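Local coordinates for methanol--corrinoid protein co-methyltransferase (PDB 2I2X), which catalyses the transfer of the methyl group of methanol to the cob(I)amide bound to its partner MtaC, a zinc-dependent step of methanogenesis, at residues 322-325 with 326-329; 330-333 with 334-338; 144-147 with 148-152; 52-55 with 56-59. One frame throughout, in Å; residues are numbered along the deposited sequence.

How the contacts relate
All four are local contacts within or at the start of helices in the TIM-barrel subunit, but they differ in burial and chemistry. Contacts 1 and 2 follow one another along helix 325-345, one at its start and the other further in, and both meet the second copy of the subunit. Contact 1 is partly buried and built round a glutamine that accepts from the N-cap amide; contact 2 is fully buried, yet carries polar groups paired with the second subunit. Contact 3, on helix 143-155, sets an aromatic pair against the barrel strands, with Glu148 exposed and Glu151 salt-bridged to helix 181-210. Contact 4 lies on the surface, where a serine caps helix 55-76, the helix against which contacts 1 and 2 also pack.

Contact 1 (322-325 with 326-329); sequences GGTT and VQCW
Val326 and Thr324 lie side by side at the start of helix 325-345, their side chains pointing the same way and their CG2 methyls packed together. Gln327 then folds back on the residue that precedes the helix. Its CG stands opposite the carbonyl carbon (chi1 -69°) and the chain beyond is extended, which carries the amide to the backbone of Thr324. There OE1 accepts a fairly straight bond from Thr324 N (2.8 Å, N-H...O 166°), the donor lying somewhat tilted from the carbonyl plane. Thr324 is the N-cap and Gln327 the third residue of the helix, so this is one half of a capping box; the threonine hydroxyl makes no reciprocal capping bond. Gly323 has a positive phi of 125° and brings no side chain into the path of the glutamine oxygen. Cys328 N donates to Thr324 O at 3.0 Å, an oxygen that also receives a weak bond from Gln327 N. The sulfur of Cys328 stands 3.9 Å from Gly323 O. Trp329 N closes the next turn on Thr325 O (3.1 Å), and CD1 of the indole comes within 3.2 Å of that same oxygen, which lies at the ring edge. The indole also stacks on Trp329 of the second subunit. Thr325 is backbone-bonded to His318, a zinc ligand in this structure. Strand 323-324 pairs with strand 319-320 in a short antiparallel hairpin that leads into the helix, and helix 55-76 packs alongside, with Ile65 and Val69 against Val326 and Asp68 O bonded to Gln327 NE2.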
ATOM      1  N   GLY A 322       7.431   5.651   1.443  1.00  8.79           N
ATOM      2  CA  GLY A 322       7.169   6.423   0.229  1.00  7.83           C
ATOM      3  C   GLY A 322       6.396   7.670   0.530  1.00  7.72           C
ATOM      4  O   GLY A 322       6.049   8.463  -0.347  1.00  7.75           O
ATOM      5  N   GLY A 323       6.122   7.850   1.800  1.00  7.56           N
ATOM      6  CA  GLY A 323       5.314   8.962   2.199  1.00  7.53           C
ATOM      7  C   GLY A 323       4.139   8.478   3.015  1.00  7.79           C
ATOM      8  O   GLY A 323       4.138   7.392   3.633  1.00  7.57           O
ATOM      9  N   THR A 324       3.139   9.313   3.077  1.00  8.06           N
ATOM     10  CA  THR A 324       2.049   8.978   3.953  1.00  9.14           C
ATOM     11  C   THR A 324       1.114   7.994   3.240  1.00  8.47           C
ATOM     12  O   THR A 324       0.938   7.994   2.039  1.00  8.76           O
ATOM     13  CB  THR A 324       1.404  10.245   4.466  1.00  9.15           C
ATOM     14  OG1 THR A 324       1.367  10.196   5.888  1.00 13.59           O
ATOM     15  CG2 THR A 324       0.094  10.457   3.882  1.00  6.85           C
ATOM     16  N   THR A 325       0.592   7.092   4.005  1.00  8.65           N
ATOM     17  CA  THR A 325      -0.263   6.048   3.512  1.00  8.28           C
ATOM     18  C   THR A 325      -1.328   6.496   2.486  1.00  7.97           C
ATOM     19  O   THR A 325      -1.561   5.807   1.468  1.00  8.46           O
ATOM     20  CB  THR A 325      -0.879   5.423   4.739  1.00  8.46           C
ATOM     21  OG1 THR A 325      -1.286   4.111   4.433  1.00 12.83           O
ATOM     22  CG2 THR A 325      -2.004   6.246   5.265  1.00  5.33           C
ATOM     23  N   VAL A 326      -1.927   7.669   2.713  1.00  6.55           N
ATOM     24  CA  VAL A 326      -2.928   8.216   1.804  1.00  5.75           C
ATOM     25  C   VAL A 326      -2.309   8.664   0.512  1.00  5.97           C
ATOM     26  O   VAL A 326      -2.962   8.672  -0.554  1.00  5.36           O
ATOM     27  CB  VAL A 326      -3.788   9.395   2.445  1.00  7.03           C
ATOM     28  CG1 VAL A 326      -4.740   8.857   3.570  1.00  5.09           C
ATOM     29  CG2 VAL A 326      -2.921  10.567   2.939  1.00  2.39           C
ATOM     30  N   GLN A 327      -1.032   9.033   0.590  1.00  6.10           N
ATOM     31  CA  GLN A 327      -0.276   9.363  -0.611  1.00  5.60           C
ATOM     32  C   GLN A 327       0.094   8.145  -1.417  1.00  5.09           C
ATOM     33  O   GLN A 327      -0.084   8.143  -2.615  1.00  5.43           O
ATOM     34  CB  GLN A 327       0.960  10.176  -0.264  1.00  6.61           C
ATOM     35  CG  GLN A 327       0.638  11.566   0.228  1.00  6.06           C
ATOM     36  CD  GLN A 327       1.857  12.236   0.814  1.00  7.99           C
ATOM     37  OE1 GLN A 327       2.707  11.561   1.412  1.00  6.41           O
ATOM     38  NE2 GLN A 327       1.943  13.570   0.672  1.00  4.35           N
ATOM     39  N   CYS A 328       0.601   7.100  -0.790  1.00  4.59           N
ATOM     40  CA  CYS A 328       0.988   5.927  -1.564  1.00  5.26           C
ATOM     41  C   CYS A 328      -0.222   5.363  -2.309  1.00  5.74           C
ATOM     42  O   CYS A 328      -0.153   5.132  -3.508  1.00  5.37           O
ATOM     43  CB  CYS A 328       1.564   4.844  -0.659  1.00  5.62           C
ATOM     44  SG  CYS A 328       2.797   5.420   0.510  1.00  6.17           S
ATOM     45  N   TRP A 329      -1.346   5.165  -1.596  1.00  6.22           N
ATOM     46  CA  TRP A 329      -2.505   4.533  -2.199  1.00  5.31           C
ATOM     47  C   TRP A 329      -3.217   5.448  -3.178  1.00  5.46           C
ATOM     48  O   TRP A 329      -3.707   4.956  -4.197  1.00  5.82           O
ATOM     49  CB  TRP A 329      -3.447   3.944  -1.167  1.00  5.26           C
ATOM     50  CG  TRP A 329      -2.865   2.768  -0.461  1.00  6.07           C
ATOM     51  CD1 TRP A 329      -2.211   2.770   0.760  1.00  6.37           C
ATOM     52  CD2 TRP A 329      -2.844   1.417  -0.922  1.00  4.46           C
ATOM     53  NE1 TRP A 329      -1.803   1.497   1.072  1.00  7.40           N
ATOM     54  CE2 TRP A 329      -2.177   0.650   0.062  1.00  6.06           C
ATOM     55  CE3 TRP A 329      -3.306   0.786  -2.070  1.00  6.24           C
ATOM     56  CZ2 TRP A 329      -1.966  -0.716  -0.070  1.00  8.51           C
ATOM     57  CZ3 TRP A 329      -3.107  -0.594  -2.209  1.00  9.84           C
ATOM     58  CH2 TRP A 329      -2.435  -1.328  -1.208  1.00 10.83           C
TER

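Contact 2 (330-333 with 334-338); sequences SETL and AYDCA
Ala334 N bonds Ser330 O at 2.8 Å, and the same i to i+4 step repeats for Tyr335 on Glu331, Asp336 on Thr332 and Cys337 on Leu333, giving unbroken alpha-helix through the middle of helix 325-345. This helix belongs to the outer layer of the TIM barrel: Leu333 and Cys337 lie against strands 40-43 and 309-311, while another side meets the second subunit. Glu331 and Tyr335 extend side by side toward that subunit. With CG opposite its backbone N (chi1 171°), Glu331 lays its CG methylene 3.7 Å from Tyr335 CE2, and its carboxylate is turned 63° from the phenol ring. OE1 forms a salt bridge with Arg72 and a hydrogen bond with Ser296 of the second subunit, partners that satisfy this buried carboxylate oxygen; Tyr335 OH bonds Asp297 O of that subunit. Asp336, a turn beyond Thr332, has hydrogen bonds from Thr290 and Trp310 to OD2 and a salt bridge from Lys289 of the second subunit to OD1; the salt bridge probably stabilises its negative charge. The tip of Glu331, OE2, lies in the plane of the Tyr335 ring at its edge, 3.6 Å from CE2.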
ATOM      1  N   SER A 330      -3.225   6.758  -2.937  1.00  4.83           N
ATOM      2  CA  SER A 330      -3.833   7.653  -3.931  1.00  5.60           C
ATOM      3  C   SER A 330      -3.073   7.637  -5.242  1.00  5.61           C
ATOM      4  O   SER A 330      -3.682   7.660  -6.318  1.00  6.11           O
ATOM      5  CB  SER A 330      -4.055   9.098  -3.421  1.00  5.48           C
ATOM      6  OG  SER A 330      -2.873   9.665  -2.866  1.00  6.81           O
ATOM      7  N   GLU A 331      -1.746   7.585  -5.163  1.00  6.24           N
ATOM      8  CA  GLU A 331      -0.917   7.520  -6.373  1.00  6.51           C
ATOM      9  C   GLU A 331      -1.213   6.252  -7.213  1.00  6.36           C
ATOM     10  O   GLU A 331      -1.402   6.354  -8.431  1.00  7.73           O
ATOM     11  CB  GLU A 331       0.589   7.699  -6.054  1.00  6.52           C
ATOM     12  CG  GLU A 331       1.566   7.429  -7.269  1.00  7.49           C
ATOM     13  CD  GLU A 331       2.961   8.035  -7.128  1.00  8.01           C
ATOM     14  OE1 GLU A 331       3.126   9.018  -6.368  1.00 10.30           O
ATOM     15  OE2 GLU A 331       3.910   7.534  -7.786  1.00  8.22           O
ATOM     16  N   THR A 332      -1.286   5.083  -6.575  1.00  5.58           N
ATOM     17  CA  THR A 332      -1.668   3.845  -7.271  1.00  5.11           C
ATOM     18  C   THR A 332      -3.095   3.952  -7.892  1.00  5.98           C
ATOM     19  O   THR A 332      -3.305   3.636  -9.075  1.00  6.07           O
ATOM     20  CB  THR A 332      -1.546   2.630  -6.327  1.00  4.73           C
ATOM     21  OG1 THR A 332      -0.303   2.684  -5.597  1.00  5.16           O
ATOM     22  CG2 THR A 332      -1.598   1.366  -7.092  1.00  3.24           C
ATOM     23  N   LEU A 333      -4.067   4.425  -7.113  1.00  5.60           N
ATOM     24  CA  LEU A 333      -5.406   4.606  -7.641  1.00  5.74           C
ATOM     25  C   LEU A 333      -5.394   5.519  -8.852  1.00  6.25           C
ATOM     26  O   LEU A 333      -5.945   5.181  -9.913  1.00  6.98           O
ATOM     27  CB  LEU A 333      -6.362   5.202  -6.584  1.00  5.60           C
ATOM     28  CG  LEU A 333      -6.659   4.376  -5.343  1.00  3.48           C
ATOM     29  CD1 LEU A 333      -7.293   5.211  -4.331  1.00  2.60           C
ATOM     30  CD2 LEU A 333      -7.510   3.129  -5.656  1.00  5.08           C
ATOM     31  N   ALA A 334      -4.748   6.671  -8.712  1.00  5.88           N
ATOM     32  CA  ALA A 334      -4.751   7.631  -9.808  1.00  6.26           C
ATOM     33  C   ALA A 334      -4.074   7.067 -11.058  1.00  6.34           C
ATOM     34  O   ALA A 334      -4.475   7.374 -12.186  1.00  6.60           O
ATOM     35  CB  ALA A 334      -4.112   8.932  -9.390  1.00  5.67           C
ATOM     36  N   TYR A 335      -3.060   6.235 -10.865  1.00  5.84           N
ATOM     37  CA  TYR A 335      -2.408   5.643 -12.009  1.00  6.16           C
ATOM     38  C   TYR A 335      -3.309   4.587 -12.656  1.00  6.06           C
ATOM     39  O   TYR A 335      -3.369   4.483 -13.879  1.00  5.57           O
ATOM     40  CB  TYR A 335      -1.059   5.048 -11.591  1.00  6.36           C
ATOM     41  CG  TYR A 335       0.142   5.959 -11.770  1.00  6.88           C
ATOM     42  CD1 TYR A 335       0.457   6.499 -13.025  1.00  6.67           C
ATOM     43  CD2 TYR A 335       0.985   6.249 -10.702  1.00  6.52           C
ATOM     44  CE1 TYR A 335       1.564   7.314 -13.210  1.00  4.34           C
ATOM     45  CE2 TYR A 335       2.097   7.072 -10.875  1.00  6.36           C
ATOM     46  CZ  TYR A 335       2.381   7.613 -12.132  1.00  6.44           C
ATOM     47  OH  TYR A 335       3.519   8.402 -12.318  1.00  3.91           O
ATOM     48  N   ASP A 336      -4.012   3.798 -11.831  1.00  6.66           N
ATOM     49  CA  ASP A 336      -4.982   2.821 -12.344  1.00  5.99           C
ATOM     50  C   ASP A 336      -5.987   3.581 -13.184  1.00  5.46           C
ATOM     51  O   ASP A 336      -6.357   3.124 -14.258  1.00  5.30           O
ATOM     52  CB  ASP A 336      -5.716   2.069 -11.219  1.00  5.88           C
ATOM     53  CG  ASP A 336      -4.835   1.070 -10.504  1.00  6.70           C
ATOM     54  OD1 ASP A 336      -3.861   0.599 -11.107  1.00  9.21           O
ATOM     55  OD2 ASP A 336      -5.096   0.765  -9.321  1.00  9.02           O
ATOM     56  N   CYS A 337      -6.415   4.750 -12.703  1.00  4.71           N
ATOM     57  CA  CYS A 337      -7.338   5.560 -13.476  1.00  4.78           C
ATOM     58  C   CYS A 337      -6.698   6.053 -14.764  1.00  4.23           C
ATOM     59  O   CYS A 337      -7.353   6.059 -15.811  1.00  4.45           O
ATOM     60  CB  CYS A 337      -7.939   6.708 -12.655  1.00  4.70           C
ATOM     61  SG  CYS A 337      -9.154   6.156 -11.332  1.00  8.12           S
ATOM     62  N   ALA A 338      -5.421   6.433 -14.721  1.00  4.23           N
ATOM     63  CA  ALA A 338      -4.785   6.995 -15.906  1.00  4.67           C
ATOM     64  C   ALA A 338      -4.743   5.981 -17.081  1.00  4.65           C
ATOM     65  O   ALA A 338      -4.937   6.350 -18.250  1.00  4.96           O
ATOM     66  CB  ALA A 338      -3.387   7.578 -15.581  1.00  4.65           C
TER

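Contact 3 (144-147 with 148-152); sequences SVFL and EAFEQ
Phe146 and Phe150, one turn apart on the helix of a beta-alpha-beta unit, form a T-shaped pair. The edge of Phe150 is directed at a face of Phe146, with ring centroids 5.0 Å apart and planes at 82°. CE2 of Phe150 does the touching: it stands 3.3 Å above the Phe146 plane, offset toward the rim, and comes to 3.4 Å from Phe146 CZ. Phe146 has CG opposite its backbone N (chi1 -177°) and Phe150 has CG opposite its carbonyl carbon (chi1 -75°), which brings the two rings together on one side of the helix. CD2 of Phe150 also approaches Phe146 O at 3.3 Å, and Phe150 N makes a weak bond to the same oxygen.

Helix 143-155 here crosses over from strand 119-126 to the parallel strand 160-163 of the TIM barrel. The aromatic pair occupies its inward side: both rings reach Ile126 and Val163 on these strands, and Ile199 and Ile203 of helix 181-210 add apolar cover to Phe146 and Phe150 respectively. The Phe146 side chain is about 9 Å from that of the zinc ligand Glu164.

On the exposed side, Glu148 N bonds Ser144 O at 3.0 Å, and the extended side chain of Glu148 runs back past this carbonyl, with CG 3.2 Å from the oxygen. On the side facing helix 181-210, Glu151 N bonds Leu147 O in the carbonyl plane at 3.0 Å, and Glu151 OE1 forms a salt bridge with Lys209 of that helix.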
ATOM      1  N   SER A 144     -33.314  11.092  14.178  1.00 21.62           N
ATOM      2  CA  SER A 144     -33.260  12.512  13.829  1.00 20.62           C
ATOM      3  C   SER A 144     -31.824  13.002  13.863  1.00 19.97           C
ATOM      4  O   SER A 144     -31.446  13.901  13.098  1.00 19.67           O
ATOM      5  CB  SER A 144     -34.123  13.355  14.767  1.00 20.50           C
ATOM      6  OG  SER A 144     -33.686  13.255  16.108  1.00 19.92           O
ATOM      7  N   VAL A 145     -31.035  12.403  14.750  1.00 19.01           N
ATOM      8  CA  VAL A 145     -29.618  12.723  14.840  1.00 19.32           C
ATOM      9  C   VAL A 145     -28.937  12.270  13.532  1.00 18.95           C
ATOM     10  O   VAL A 145     -28.189  13.020  12.919  1.00 18.06           O
ATOM     11  CB  VAL A 145     -28.971  12.077  16.089  1.00 19.38           C
ATOM     12  CG1 VAL A 145     -27.483  12.415  16.188  1.00 20.51           C
ATOM     13  CG2 VAL A 145     -29.677  12.543  17.359  1.00 19.56           C
ATOM     14  N   PHE A 146     -29.271  11.050  13.109  1.00 18.98           N
ATOM     15  CA  PHE A 146     -28.824  10.450  11.870  1.00 18.51           C
ATOM     16  C   PHE A 146     -28.977  11.434  10.706  1.00 18.44           C
ATOM     17  O   PHE A 146     -28.009  11.729   9.992  1.00 17.69           O
ATOM     18  CB  PHE A 146     -29.635   9.175  11.647  1.00 18.49           C
ATOM     19  CG  PHE A 146     -29.248   8.383  10.428  1.00 17.62           C
ATOM     20  CD1 PHE A 146     -27.931   7.993  10.211  1.00 16.26           C
ATOM     21  CD2 PHE A 146     -30.222   7.993   9.517  1.00 16.43           C
ATOM     22  CE1 PHE A 146     -27.594   7.237   9.100  1.00 16.26           C
ATOM     23  CE2 PHE A 146     -29.890   7.231   8.403  1.00 16.22           C
ATOM     24  CZ  PHE A 146     -28.571   6.855   8.193  1.00 15.62           C
ATOM     25  N   LEU A 147     -30.190  11.952  10.540  1.00 18.46           N
ATOM     26  CA  LEU A 147     -30.494  12.954   9.505  1.00 18.10           C
ATOM     27  C   LEU A 147     -29.702  14.247   9.654  1.00 18.26           C
ATOM     28  O   LEU A 147     -29.265  14.816   8.647  1.00 18.59           O
ATOM     29  CB  LEU A 147     -31.992  13.283   9.480  1.00 17.41           C
ATOM     30  CG  LEU A 147     -32.969  12.168   9.097  1.00 17.92           C
ATOM     31  CD1 LEU A 147     -34.379  12.769   8.863  1.00 17.66           C
ATOM     32  CD2 LEU A 147     -32.498  11.328   7.878  1.00 14.40           C
ATOM     33  N   GLU A 148     -29.548  14.718  10.896  1.00 18.45           N
ATOM     34  CA  GLU A 148     -28.791  15.932  11.185  1.00 19.16           C
ATOM     35  C   GLU A 148     -27.349  15.768  10.723  1.00 18.77           C
ATOM     36  O   GLU A 148     -26.723  16.732  10.282  1.00 18.44           O
ATOM     37  CB  GLU A 148     -28.764  16.226  12.683  1.00 19.99           C
ATOM     38  CG  GLU A 148     -30.015  16.801  13.276  1.00 24.45           C
ATOM     39  CD  GLU A 148     -29.911  17.011  14.798  1.00 29.66           C
ATOM     40  OE1 GLU A 148     -28.887  17.575  15.266  1.00 32.07           O
ATOM     41  OE2 GLU A 148     -30.867  16.623  15.517  1.00 30.82           O
ATOM     42  N   ALA A 149     -26.811  14.557  10.841  1.00 18.07           N
ATOM     43  CA  ALA A 149     -25.463  14.325  10.369  1.00 18.49           C
ATOM     44  C   ALA A 149     -25.370  14.569   8.849  1.00 18.33           C
ATOM     45  O   ALA A 149     -24.458  15.277   8.386  1.00 18.45           O
ATOM     46  CB  ALA A 149     -24.955  12.946  10.762  1.00 18.27           C
ATOM     47  N   PHE A 150     -26.322  14.022   8.094  1.00 17.58           N
ATOM     48  CA  PHE A 150     -26.310  14.205   6.653  1.00 17.51           C
ATOM     49  C   PHE A 150     -26.446  15.679   6.348  1.00 17.48           C
ATOM     50  O   PHE A 150     -25.700  16.210   5.550  1.00 17.37           O
ATOM     51  CB  PHE A 150     -27.432  13.439   5.936  1.00 17.47           C
ATOM     52  CG  PHE A 150     -27.207  11.965   5.828  1.00 17.40           C
ATOM     53  CD1 PHE A 150     -26.408  11.432   4.805  1.00 15.99           C
ATOM     54  CD2 PHE A 150     -27.832  11.088   6.724  1.00 17.08           C
ATOM     55  CE1 PHE A 150     -26.201  10.059   4.692  1.00 13.73           C
ATOM     56  CE2 PHE A 150     -27.626   9.691   6.623  1.00 15.82           C
ATOM     57  CZ  PHE A 150     -26.796   9.184   5.602  1.00 15.22           C
ATOM     58  N   GLU A 151     -27.381  16.368   6.974  1.00 17.99           N
ATOM     59  CA  GLU A 151     -27.575  17.726   6.504  1.00 19.25           C
ATOM     60  C   GLU A 151     -26.506  18.734   6.956  1.00 18.79           C
ATOM     61  O   GLU A 151     -26.192  19.679   6.237  1.00 18.39           O
ATOM     62  CB  GLU A 151     -29.013  18.192   6.687  1.00 19.46           C
ATOM     63  CG  GLU A 151     -29.275  19.242   7.682  1.00 22.85           C
ATOM     64  CD  GLU A 151     -30.774  19.588   7.695  1.00 27.97           C
ATOM     65  OE1 GLU A 151     -31.216  20.422   6.857  1.00 27.80           O
ATOM     66  OE2 GLU A 151     -31.498  19.003   8.539  1.00 28.56           O
ATOM     67  N   GLN A 152     -25.924  18.497   8.129  1.00 18.70           N
ATOM     68  CA  GLN A 152     -24.875  19.355   8.632  1.00 18.97           C
ATOM     69  C   GLN A 152     -23.620  19.228   7.783  1.00 18.46           C
ATOM     70  O   GLN A 152     -23.004  20.247   7.454  1.00 18.05           O
ATOM     71  CB  GLN A 152     -24.574  19.059  10.093  1.00 19.64           C
ATOM     72  CG  GLN A 152     -25.650  19.536  11.049  1.00 22.95           C
ATOM     73  CD  GLN A 152     -25.728  21.029  11.080  1.00 29.07           C
ATOM     74  OE1 GLN A 152     -24.706  21.709  11.275  1.00 31.54           O
ATOM     75  NE2 GLN A 152     -26.940  21.571  10.868  1.00 30.32           N
TER

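Contact 4 (52-55 with 56-59); sequences GASK and EKLI
The carboxylate of Glu56 has Lys55 CB to one side of its plane, displaced outward past the oxygens and 3.8 Å from both OE1 and OE2, as the two side chains cross at a slant. Bent at chi2 (63°), the glutamate chain doubles back along the helix start, and OE1 comes to 3.8 Å from Ser54 CB while OE2 reaches 3.2 Å from Lys55 CE. The charged ends stay apart, with Lys55 NZ 4.3 Å from Glu56 OE2, too far for a salt bridge; the lysine instead pairs with Glu100.

Ser54 is the N-cap of helix 55-76. Its OG, placed between backbone N and carbonyl carbon (chi1 65°), accepts from Lys57 N in a long but straight bond of 3.3 Å (N-H...O 164°), giving this amide of the first turn an acceptor. Lys57 then runs extended past the cap, laying its CD methylene against the same OG and against the methyl of Ala53. The first helical backbone bonds follow: Leu58 N reaches Ser54 O at 3.2 Å and Ile59 N reaches Lys55 O at 3.0 Å. Ile59 lies alongside Lys55, its CD1 methyl 3.9 Å from Lys55 CG.

The cap ends the loop that leaves strand 40-43 and starts the helix leading to strand 80-86 in the barrel. Leu58 packs on Trp97 of helix 95-116 and on Pro47 and Val88 of loops, while Ile59 rests on Ala104 of helix 95-116.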
ATOM      1  N   GLY A  52      -8.798  10.391  17.842  1.00 27.67           N
ATOM      2  CA  GLY A  52     -10.140  10.420  18.396  1.00 29.14           C
ATOM      3  C   GLY A  52     -10.291  11.014  19.798  1.00 30.25           C
ATOM      4  O   GLY A  52     -11.414  11.145  20.282  1.00 30.37           O
ATOM      5  N   ALA A  53      -9.188  11.378  20.460  1.00 30.94           N
ATOM      6  CA  ALA A  53      -9.278  12.005  21.794  1.00 31.87           C
ATOM      7  C   ALA A  53     -10.265  13.184  21.804  1.00 32.30           C
ATOM      8  O   ALA A  53     -11.355  13.081  22.371  1.00 33.26           O
ATOM      9  CB  ALA A  53      -7.892  12.442  22.311  1.00 31.75           C
ATOM     10  N   SER A  54      -9.898  14.275  21.140  1.00 32.11           N
ATOM     11  CA  SER A  54     -10.726  15.467  21.075  1.00 31.74           C
ATOM     12  C   SER A  54     -11.110  15.761  19.642  1.00 31.17           C
ATOM     13  O   SER A  54     -10.444  15.308  18.712  1.00 31.53           O
ATOM     14  CB  SER A  54      -9.947  16.663  21.613  1.00 31.92           C
ATOM     15  OG  SER A  54      -8.824  16.952  20.785  1.00 33.36           O
ATOM     16  N   LYS A  55     -12.155  16.564  19.481  1.00 30.11           N
ATOM     17  CA  LYS A  55     -12.567  17.074  18.195  1.00 29.42           C
ATOM     18  C   LYS A  55     -11.443  17.768  17.441  1.00 29.52           C
ATOM     19  O   LYS A  55     -11.334  17.648  16.226  1.00 29.66           O
ATOM     20  CB  LYS A  55     -13.712  18.047  18.381  1.00 29.23           C
ATOM     21  CG  LYS A  55     -14.325  18.498  17.091  1.00 28.53           C
ATOM     22  CD  LYS A  55     -15.516  19.369  17.319  1.00 28.88           C
ATOM     23  CE  LYS A  55     -15.098  20.788  17.587  1.00 29.08           C
ATOM     24  NZ  LYS A  55     -16.223  21.654  17.215  1.00 30.04           N
ATOM     25  N   GLU A  56     -10.589  18.478  18.156  1.00 29.52           N
ATOM     26  CA  GLU A  56      -9.579  19.302  17.500  1.00 29.90           C
ATOM     27  C   GLU A  56      -8.441  18.449  16.910  1.00 28.50           C
ATOM     28  O   GLU A  56      -7.928  18.740  15.825  1.00 27.92           O
ATOM     29  CB  GLU A  56      -9.060  20.380  18.459  1.00 30.46           C
ATOM     30  CG  GLU A  56     -10.124  21.469  18.846  1.00 36.47           C
ATOM     31  CD  GLU A  56     -11.408  20.957  19.637  1.00 42.62           C
ATOM     32  OE1 GLU A  56     -11.330  20.032  20.520  1.00 41.58           O
ATOM     33  OE2 GLU A  56     -12.506  21.521  19.362  1.00 44.17           O
ATOM     34  N   LYS A  57      -8.068  17.397  17.633  1.00 27.34           N
ATOM     35  CA  LYS A  57      -7.081  16.429  17.161  1.00 26.25           C
ATOM     36  C   LYS A  57      -7.608  15.682  15.928  1.00 24.92           C
ATOM     37  O   LYS A  57      -6.847  15.404  15.006  1.00 24.79           O
ATOM     38  CB  LYS A  57      -6.713  15.434  18.271  1.00 26.71           C
ATOM     39  CG  LYS A  57      -5.655  15.924  19.261  1.00 27.95           C
ATOM     40  CD  LYS A  57      -5.787  15.214  20.621  1.00 31.19           C
ATOM     41  CE  LYS A  57      -4.524  15.402  21.477  1.00 32.48           C
ATOM     42  NZ  LYS A  57      -4.605  14.704  22.806  1.00 32.96           N
ATOM     43  N   LEU A  58      -8.908  15.377  15.929  1.00 22.86           N
ATOM     44  CA  LEU A  58      -9.575  14.738  14.811  1.00 21.16           C
ATOM     45  C   LEU A  58      -9.582  15.599  13.549  1.00 20.40           C
ATOM     46  O   LEU A  58      -9.174  15.146  12.477  1.00 19.80           O
ATOM     47  CB  LEU A  58     -11.000  14.395  15.211  1.00 21.01           C
ATOM     48  CG  LEU A  58     -11.666  13.291  14.409  1.00 20.32           C
ATOM     49  CD1 LEU A  58     -10.753  12.078  14.259  1.00 19.67           C
ATOM     50  CD2 LEU A  58     -12.985  12.896  15.055  1.00 20.58           C
ATOM     51  N   ILE A  59     -10.056  16.835  13.691  1.00 19.43           N
ATOM     52  CA  ILE A  59     -10.016  17.840  12.633  1.00 18.68           C
ATOM     53  C   ILE A  59      -8.594  18.003  12.098  1.00 18.17           C
ATOM     54  O   ILE A  59      -8.369  18.080  10.891  1.00 18.29           O
ATOM     55  CB  ILE A  59     -10.550  19.199  13.144  1.00 18.71           C
ATOM     56  CG1 ILE A  59     -12.071  19.126  13.330  1.00 18.92           C
ATOM     57  CG2 ILE A  59     -10.147  20.330  12.196  1.00 18.02           C
ATOM     58  CD1 ILE A  59     -12.723  20.334  14.051  1.00 17.46           C
TER